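Local atomic coordinates of outer membrane protein SusF (Bacteroides thetaiotaomicron, PDB entry 4FE9), a protein that binds starch at the cell surface before its transport into the periplasm, through three carbohydrate-binding modules. Residues F31-D42 and G133-T144. Residues are numbered along the deposited sequence; the frame is centred on the assembly and turned at random.
Sequences FTAGKDASIVMD and GNEVSITLQPAT. With EDO (1,2-ethanediol), chain D.
The ring of Phe31 has the CA of Gly133 at its edge, near the ring plane, where a residue without a side chain leaves room for the aromatic. Next along, the amide of Asn134, turned 38° from that ring, pairs with both backbone polar atoms of Phe31, much as a neighbouring strand would: OD1 takes Phe31 N on a lone pair at 2.9 Å, while ND2 gives an almost straight bond to Phe31 O. With CG placed between the backbone N and carbonyl carbon (chi1 49°), the amide reaches across and is fixed in its rotation by both bonds. At the other end the carboxylate of Asp42 receives Thr144: OG1 donates to the syn lone pair of OD2 at 2.6 Å, and Thr144 N reaches OD1 at 3.1 Å from 26° outside the carboxylate plane.

Between these polar ends, Ser38, Ile39 and Val40 pair in parallel with Thr139, Leu140 and Gln141 through a backbone ladder from Ala37 O to Met41 N. Beta-branched Ile39 suits the extended backbone, and its CG2 meets Leu140 CD1 at 3.9 Å on the apolar face. Met41, bent at chi2 and chi3, lays its flexible thioether chain over Leu140, with SD 4.0 Å from CD1. The more open face carries Val40 beside the extended Gln141, whose NE2 is hydrogen-bonded to Ser108 OG. Val136 CG1 lies against Phe31 CB and O.

An inverse gamma turn centred on Asp36, whose OD2 bonds Glu50 N, separates strand 27-33, antiparallel to 48-57, from 38-40, parallel to 128-141; this split is consistent with the sheet-switching first strand of Ig-like domains. Phe31 touches Leu54 of strand 48-57 and Ile117 of strand 111-122, and helix 92-102 covers Ile39, Leu140 and Met41.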
ATOM      1  N   PHE A  31     -26.230 -14.710 -27.045  1.00 11.49           N
ATOM      2  CA  PHE A  31     -25.687 -15.701 -26.117  1.00 12.92           C
ATOM      3  C   PHE A  31     -26.560 -15.811 -24.876  1.00 13.43           C
ATOM      4  O   PHE A  31     -27.075 -14.794 -24.375  1.00 11.86           O
ATOM      5  CB  PHE A  31     -24.301 -15.265 -25.689  1.00 11.56           C
ATOM      6  CG  PHE A  31     -23.312 -15.268 -26.799  1.00 12.35           C
ATOM      7  CD1 PHE A  31     -22.632 -16.443 -27.139  1.00 10.09           C
ATOM      8  CD2 PHE A  31     -23.067 -14.104 -27.530  1.00 13.80           C
ATOM      9  CE1 PHE A  31     -21.795 -16.482 -28.263  1.00 12.16           C
ATOM     10  CE2 PHE A  31     -22.153 -14.100 -28.561  1.00  8.62           C
ATOM     11  CZ  PHE A  31     -21.536 -15.307 -28.960  1.00 12.25           C
ATOM     12  N   THR A  32     -26.564 -17.002 -24.281  1.00 14.42           N
ATOM     13  CA  THR A  32     -27.191 -17.213 -22.961  1.00 16.30           C
ATOM     14  C   THR A  32     -26.231 -17.948 -22.031  1.00 15.64           C
ATOM     15  O   THR A  32     -25.370 -18.712 -22.489  1.00 14.77           O
ATOM     16  CB  THR A  32     -28.460 -18.071 -23.075  1.00 15.90           C
ATOM     17  OG1 THR A  32     -28.114 -19.309 -23.702  1.00 20.03           O
ATOM     18  CG2 THR A  32     -29.535 -17.355 -23.928  1.00 16.96           C
ATOM     19  N   ALA A  33     -26.424 -17.781 -20.722  1.00 16.74           N
ATOM     20  CA  ALA A  33     -25.586 -18.505 -19.738  1.00 16.73           C
ATOM     21  C   ALA A  33     -25.812 -20.009 -19.848  1.00 17.40           C
ATOM     22  O   ALA A  33     -26.897 -20.448 -20.215  1.00 17.94           O
ATOM     23  CB  ALA A  33     -25.865 -17.994 -18.279  1.00 17.84           C
ATOM     24  N   GLY A  34     -24.721 -20.775 -19.775  1.00 17.30           N
ATOM     25  CA  GLY A  34     -24.799 -22.229 -19.903  1.00 17.63           C
ATOM     26  C   GLY A  34     -25.503 -22.862 -18.707  1.00 17.94           C
ATOM     27  O   GLY A  34     -25.796 -22.180 -17.703  1.00 18.64           O
ATOM     28  N   LYS A  35     -25.686 -24.166 -18.754  1.00 18.06           N
ATOM     29  CA  LYS A  35     -26.360 -24.871 -17.648  1.00 19.52           C
ATOM     30  C   LYS A  35     -25.544 -24.913 -16.334  1.00 18.78           C
ATOM     31  O   LYS A  35     -26.107 -24.991 -15.285  1.00 18.24           O
ATOM     32  CB  LYS A  35     -26.799 -26.263 -18.070  1.00 18.57           C
ATOM     33  CG  LYS A  35     -25.684 -27.312 -18.098  1.00 23.87           C
ATOM     34  CD  LYS A  35     -26.113 -28.526 -18.972  1.00 34.74           C
ATOM     35  CE  LYS A  35     -25.639 -29.862 -18.384  1.00 44.24           C
ATOM     36  NZ  LYS A  35     -24.313 -29.726 -17.695  1.00 47.53           N
ATOM     37  N   ASP A  36     -24.237 -24.670 -16.407  1.00 17.40           N
ATOM     38  CA  ASP A  36     -23.448 -24.592 -15.190  1.00 17.84           C
ATOM     39  C   ASP A  36     -23.260 -23.145 -14.757  1.00 17.50           C
ATOM     40  O   ASP A  36     -22.146 -22.604 -14.814  1.00 18.66           O
ATOM     41  CB  ASP A  36     -22.096 -25.317 -15.371  1.00 16.73           C
ATOM     42  CG  ASP A  36     -22.268 -26.814 -15.703  1.00 20.09           C
ATOM     43  OD1 ASP A  36     -22.907 -27.524 -14.909  1.00 19.75           O
ATOM     44  OD2 ASP A  36     -21.836 -27.264 -16.800  1.00 19.57           O
ATOM     45  N   ALA A  37     -24.349 -22.512 -14.314  1.00 17.19           N
ATOM     46  CA  ALA A  37     -24.368 -21.055 -14.120  1.00 15.88           C
ATOM     47  C   ALA A  37     -24.004 -20.638 -12.685  1.00 15.82           C
ATOM     48  O   ALA A  37     -23.571 -19.515 -12.450  1.00 13.54           O
ATOM     49  CB  ALA A  37     -25.739 -20.466 -14.537  1.00 16.58           C
ATOM     50  N   SER A  38     -24.051 -21.604 -11.759  1.00 15.89           N
ATOM     51  CA  SER A  38     -23.880 -21.312 -10.346  1.00 16.03           C
ATOM     52  C   SER A  38     -23.040 -22.379  -9.704  1.00 16.22           C
ATOM     53  O   SER A  38     -23.576 -23.296  -9.085  1.00 16.67           O
ATOM     54  CB  SER A  38     -25.245 -21.265  -9.635  1.00 16.67           C
ATOM     55  OG  SER A  38     -26.064 -20.262 -10.176  1.00 19.42           O
ATOM     56  N   ILE A  39     -21.720 -22.276  -9.854  1.00 13.78           N
ATOM     57  CA  ILE A  39     -20.831 -23.378  -9.537  1.00 12.19           C
ATOM     58  C   ILE A  39     -20.311 -23.270  -8.071  1.00 11.65           C
ATOM     59  O   ILE A  39     -19.961 -22.195  -7.614  1.00  9.91           O
ATOM     60  CB  ILE A  39     -19.634 -23.355 -10.477  1.00 13.36           C
ATOM     61  CG1 ILE A  39     -20.075 -23.653 -11.886  1.00 13.02           C
ATOM     62  CG2 ILE A  39     -18.538 -24.355 -10.011  1.00 12.72           C
ATOM     63  CD1 ILE A  39     -19.084 -23.142 -12.928  1.00 14.87           C
ATOM     64  N   VAL A  40     -20.410 -24.364  -7.323  1.00 12.47           N
ATOM     65  CA  VAL A  40     -19.864 -24.429  -5.953  1.00 13.12           C
ATOM     66  C   VAL A  40     -18.746 -25.444  -5.929  1.00 11.97           C
ATOM     67  O   VAL A  40     -18.980 -26.623  -6.106  1.00 13.49           O
ATOM     68  CB  VAL A  40     -20.986 -24.870  -4.919  1.00 13.61           C
ATOM     69  CG1 VAL A  40     -20.377 -25.129  -3.537  1.00 14.58           C
ATOM     70  CG2 VAL A  40     -22.065 -23.801  -4.818  1.00 16.57           C
ATOM     71  N   MET A  41     -17.520 -24.986  -5.817  1.00 12.90           N
ATOM     72  CA  MET A  41     -16.380 -25.867  -6.091  1.00 12.68           C
ATOM     73  C   MET A  41     -16.380 -27.037  -5.089  1.00 13.89           C
ATOM     74  O   MET A  41     -16.007 -28.164  -5.432  1.00 14.13           O
ATOM     75  CB  MET A  41     -15.060 -25.098  -6.002  1.00 12.05           C
ATOM     76  CG  MET A  41     -14.801 -24.161  -7.164  1.00 11.13           C
ATOM     77  SD  MET A  41     -14.877 -25.036  -8.724  0.87 11.48           S
ATOM     78  CE  MET A  41     -13.460 -26.138  -8.548  1.00 17.11           C
ATOM     79  N   ASP A  42     -16.776 -26.762  -3.848  1.00 13.54           N
ATOM     80  CA  ASP A  42     -16.839 -27.831  -2.828  1.00 14.18           C
ATOM     81  C   ASP A  42     -17.616 -29.005  -3.375  1.00 14.17           C
ATOM     82  O   ASP A  42     -17.227 -30.145  -3.197  1.00 14.22           O
ATOM     83  CB  ASP A  42     -17.519 -27.322  -1.566  1.00 12.45           C
ATOM     84  CG  ASP A  42     -16.582 -26.570  -0.661  1.00 16.26           C
ATOM     85  OD1 ASP A  42     -15.349 -26.797  -0.728  1.00 12.04           O
ATOM     86  OD2 ASP A  42     -17.070 -25.738   0.122  1.00 14.07           O
ATOM     87  N   GLY A 133     -22.637  -9.463 -30.265  1.00 18.21           N
ATOM     88  CA  GLY A 133     -23.437 -10.238 -29.321  1.00 17.83           C
ATOM     89  C   GLY A 133     -23.453  -9.585 -27.957  1.00 18.23           C
ATOM     90  O   GLY A 133     -22.787  -8.580 -27.743  1.00 16.80           O
ATOM     91  N   ASN A 134     -24.182 -10.182 -27.013  1.00 17.10           N
ATOM     92  CA  ASN A 134     -24.272  -9.622 -25.663  1.00 16.06           C
ATOM     93  C   ASN A 134     -23.271 -10.355 -24.747  1.00 17.15           C
ATOM     94  O   ASN A 134     -22.843 -11.438 -25.070  1.00 16.34           O
ATOM     95  CB  ASN A 134     -25.687  -9.840 -25.130  1.00 17.01           C
ATOM     96  CG  ASN A 134     -26.148 -11.279 -25.308  1.00 15.60           C
ATOM     97  OD1 ASN A 134     -25.979 -11.856 -26.374  1.00 19.72           O
ATOM     98  ND2 ASN A 134     -26.539 -11.905 -24.225  1.00 18.01           N
ATOM     99  N   GLU A 135     -23.069  -9.835 -23.536  1.00 17.00           N
ATOM    100  CA  GLU A 135     -22.401 -10.578 -22.459  1.00 17.13           C
ATOM    101  C   GLU A 135     -23.370 -11.403 -21.623  1.00 17.21           C
ATOM    102  O   GLU A 135     -24.542 -11.103 -21.571  1.00 17.96           O
ATOM    103  CB  GLU A 135     -21.652  -9.598 -21.564  1.00 15.94           C
ATOM    104  CG  GLU A 135     -20.889  -8.591 -22.360  1.00 20.59           C
ATOM    105  CD  GLU A 135     -20.078  -7.637 -21.500  1.00 42.16           C
ATOM    106  OE1 GLU A 135     -20.606  -7.171 -20.462  1.00 51.35           O
ATOM    107  OE2 GLU A 135     -18.907  -7.351 -21.864  1.00 49.28           O
ATOM    108  N   VAL A 136     -22.862 -12.441 -20.954  1.00 16.17           N
ATOM    109  CA  VAL A 136     -23.663 -13.217 -20.017  1.00 15.08           C
ATOM    110  C   VAL A 136     -22.873 -13.424 -18.703  1.00 16.33           C
ATOM    111  O   VAL A 136     -21.672 -13.103 -18.649  1.00 15.81           O
ATOM    112  CB  VAL A 136     -24.064 -14.592 -20.607  1.00 15.82           C
ATOM    113  CG1 VAL A 136     -24.868 -14.400 -21.937  1.00 15.76           C
ATOM    114  CG2 VAL A 136     -22.850 -15.453 -20.855  1.00 13.79           C
ATOM    115  N   SER A 137     -23.568 -13.901 -17.653  1.00 14.67           N
ATOM    116  CA  SER A 137     -23.042 -13.921 -16.247  1.00 16.09           C
ATOM    117  C   SER A 137     -23.159 -15.320 -15.758  1.00 14.48           C
ATOM    118  O   SER A 137     -24.192 -15.954 -15.961  1.00 12.41           O
ATOM    119  CB  SER A 137     -23.913 -13.080 -15.298  1.00 14.71           C
ATOM    120  OG  SER A 137     -23.786 -11.723 -15.564  1.00 24.14           O
ATOM    121  N   ILE A 138     -22.127 -15.781 -15.043  1.00 12.28           N
ATOM    122  CA  ILE A 138     -22.264 -16.899 -14.150  1.00 12.06           C
ATOM    123  C   ILE A 138     -21.544 -16.550 -12.834  1.00 11.11           C
ATOM    124  O   ILE A 138     -20.948 -15.452 -12.697  1.00 10.96           O
ATOM    125  CB  ILE A 138     -21.642 -18.190 -14.751  1.00 12.01           C
ATOM    126  CG1 ILE A 138     -20.136 -18.019 -14.894  1.00 14.20           C
ATOM    127  CG2 ILE A 138     -22.276 -18.527 -16.154  1.00 12.03           C
ATOM    128  CD1 ILE A 138     -19.428 -19.313 -15.075  1.00 15.19           C
ATOM    129  N   THR A 139     -21.690 -17.419 -11.847  1.00 11.29           N
ATOM    130  CA  THR A 139     -20.934 -17.281 -10.611  1.00 11.22           C
ATOM    131  C   THR A 139     -20.282 -18.580 -10.208  1.00 10.26           C
ATOM    132  O   THR A 139     -20.648 -19.654 -10.709  1.00  8.84           O
ATOM    133  CB  THR A 139     -21.821 -16.848  -9.487  1.00 12.55           C
ATOM    134  OG1 THR A 139     -22.705 -17.930  -9.137  1.00 13.88           O
ATOM    135  CG2 THR A 139     -22.618 -15.587  -9.892  1.00 12.03           C
ATOM    136  N   LEU A 140     -19.199 -18.455  -9.437  1.00  8.18           N
ATOM    137  CA  LEU A 140     -18.440 -19.597  -8.992  1.00  9.95           C
ATOM    138  C   LEU A 140     -17.955 -19.303  -7.567  1.00  9.07           C
ATOM    139  O   LEU A 140     -17.520 -18.182  -7.262  1.00 10.98           O
ATOM    140  CB  LEU A 140     -17.228 -19.852  -9.919  1.00  8.57           C
ATOM    141  CG  LEU A 140     -16.277 -21.009  -9.567  1.00 10.13           C
ATOM    142  CD1 LEU A 140     -15.729 -21.739 -10.814  1.00 11.87           C
ATOM    143  CD2 LEU A 140     -15.115 -20.531  -8.691  1.00  6.99           C
ATOM    144  N   GLN A 141     -18.054 -20.292  -6.708  1.00  9.11           N
ATOM    145  CA  GLN A 141     -17.578 -20.147  -5.342  1.00  9.01           C
ATOM    146  C   GLN A 141     -16.413 -21.075  -5.120  1.00  8.91           C
ATOM    147  O   GLN A 141     -16.576 -22.304  -5.122  1.00  9.13           O
ATOM    148  CB  GLN A 141     -18.698 -20.496  -4.355  1.00 10.21           C
ATOM    149  CG  GLN A 141     -18.259 -20.387  -2.863  1.00 10.91           C
ATOM    150  CD  GLN A 141     -19.279 -21.003  -1.925  1.00 19.44           C
ATOM    151  OE1 GLN A 141     -20.403 -21.249  -2.309  1.00 14.95           O
ATOM    152  NE2 GLN A 141     -18.865 -21.311  -0.729  1.00 21.47           N
ATOM    153  N   PRO A 142     -15.237 -20.504  -4.869  1.00  8.80           N
ATOM    154  CA  PRO A 142     -14.072 -21.343  -4.631  1.00  9.71           C
ATOM    155  C   PRO A 142     -14.278 -22.201  -3.401  1.00  8.90           C
ATOM    156  O   PRO A 142     -15.200 -21.951  -2.635  1.00  9.51           O
ATOM    157  CB  PRO A 142     -12.951 -20.329  -4.389  1.00  8.02           C
ATOM    158  CG  PRO A 142     -13.374 -19.115  -5.127  1.00  8.00           C
ATOM    159  CD  PRO A 142     -14.884 -19.078  -4.986  1.00  9.84           C
ATOM    160  N   ALA A 143     -13.492 -23.261  -3.282  1.00  9.83           N
ATOM    161  CA  ALA A 143     -13.677 -24.259  -2.232  1.00  9.00           C
ATOM    162  C   ALA A 143     -13.355 -23.635  -0.872  1.00  9.54           C
ATOM    163  O   ALA A 143     -12.784 -22.530  -0.789  1.00  7.25           O
ATOM    164  CB  ALA A 143     -12.803 -25.434  -2.465  1.00  9.69           C
ATOM    165  N   THR A 144     -13.939 -24.226   0.147  1.00  9.21           N
ATOM    166  CA  THR A 144     -13.754 -23.796   1.522  1.00 10.01           C
ATOM    167  C   THR A 144     -12.272 -23.711   1.870  1.00  9.64           C
ATOM    168  O   THR A 144     -11.494 -24.568   1.497  1.00 11.43           O
ATOM    169  CB  THR A 144     -14.482 -24.779   2.442  1.00 10.15           C
ATOM    170  OG1 THR A 144     -15.888 -24.671   2.176  1.00 11.11           O
ATOM    171  CG2 THR A 144     -14.215 -24.466   3.932  1.00  9.59           C
TER
HETATM  172  C1  EDO D 509     -21.023 -23.872   0.817  1.00 16.62           C
HETATM  173  O1  EDO D 509     -20.148 -23.131   1.690  1.00 22.84           O
HETATM  174  C2  EDO D 509     -20.223 -24.967   0.127  1.00 17.58           C
HETATM  175  O2  EDO D 509     -19.318 -25.594   1.071  1.00 22.01           O
HETATM  176  O   HOH W   1     -21.595 -19.947  -7.345  1.00 14.00           O
HETATM  177  O   HOH W   2     -17.310 -24.150  -2.753  1.00 11.87           O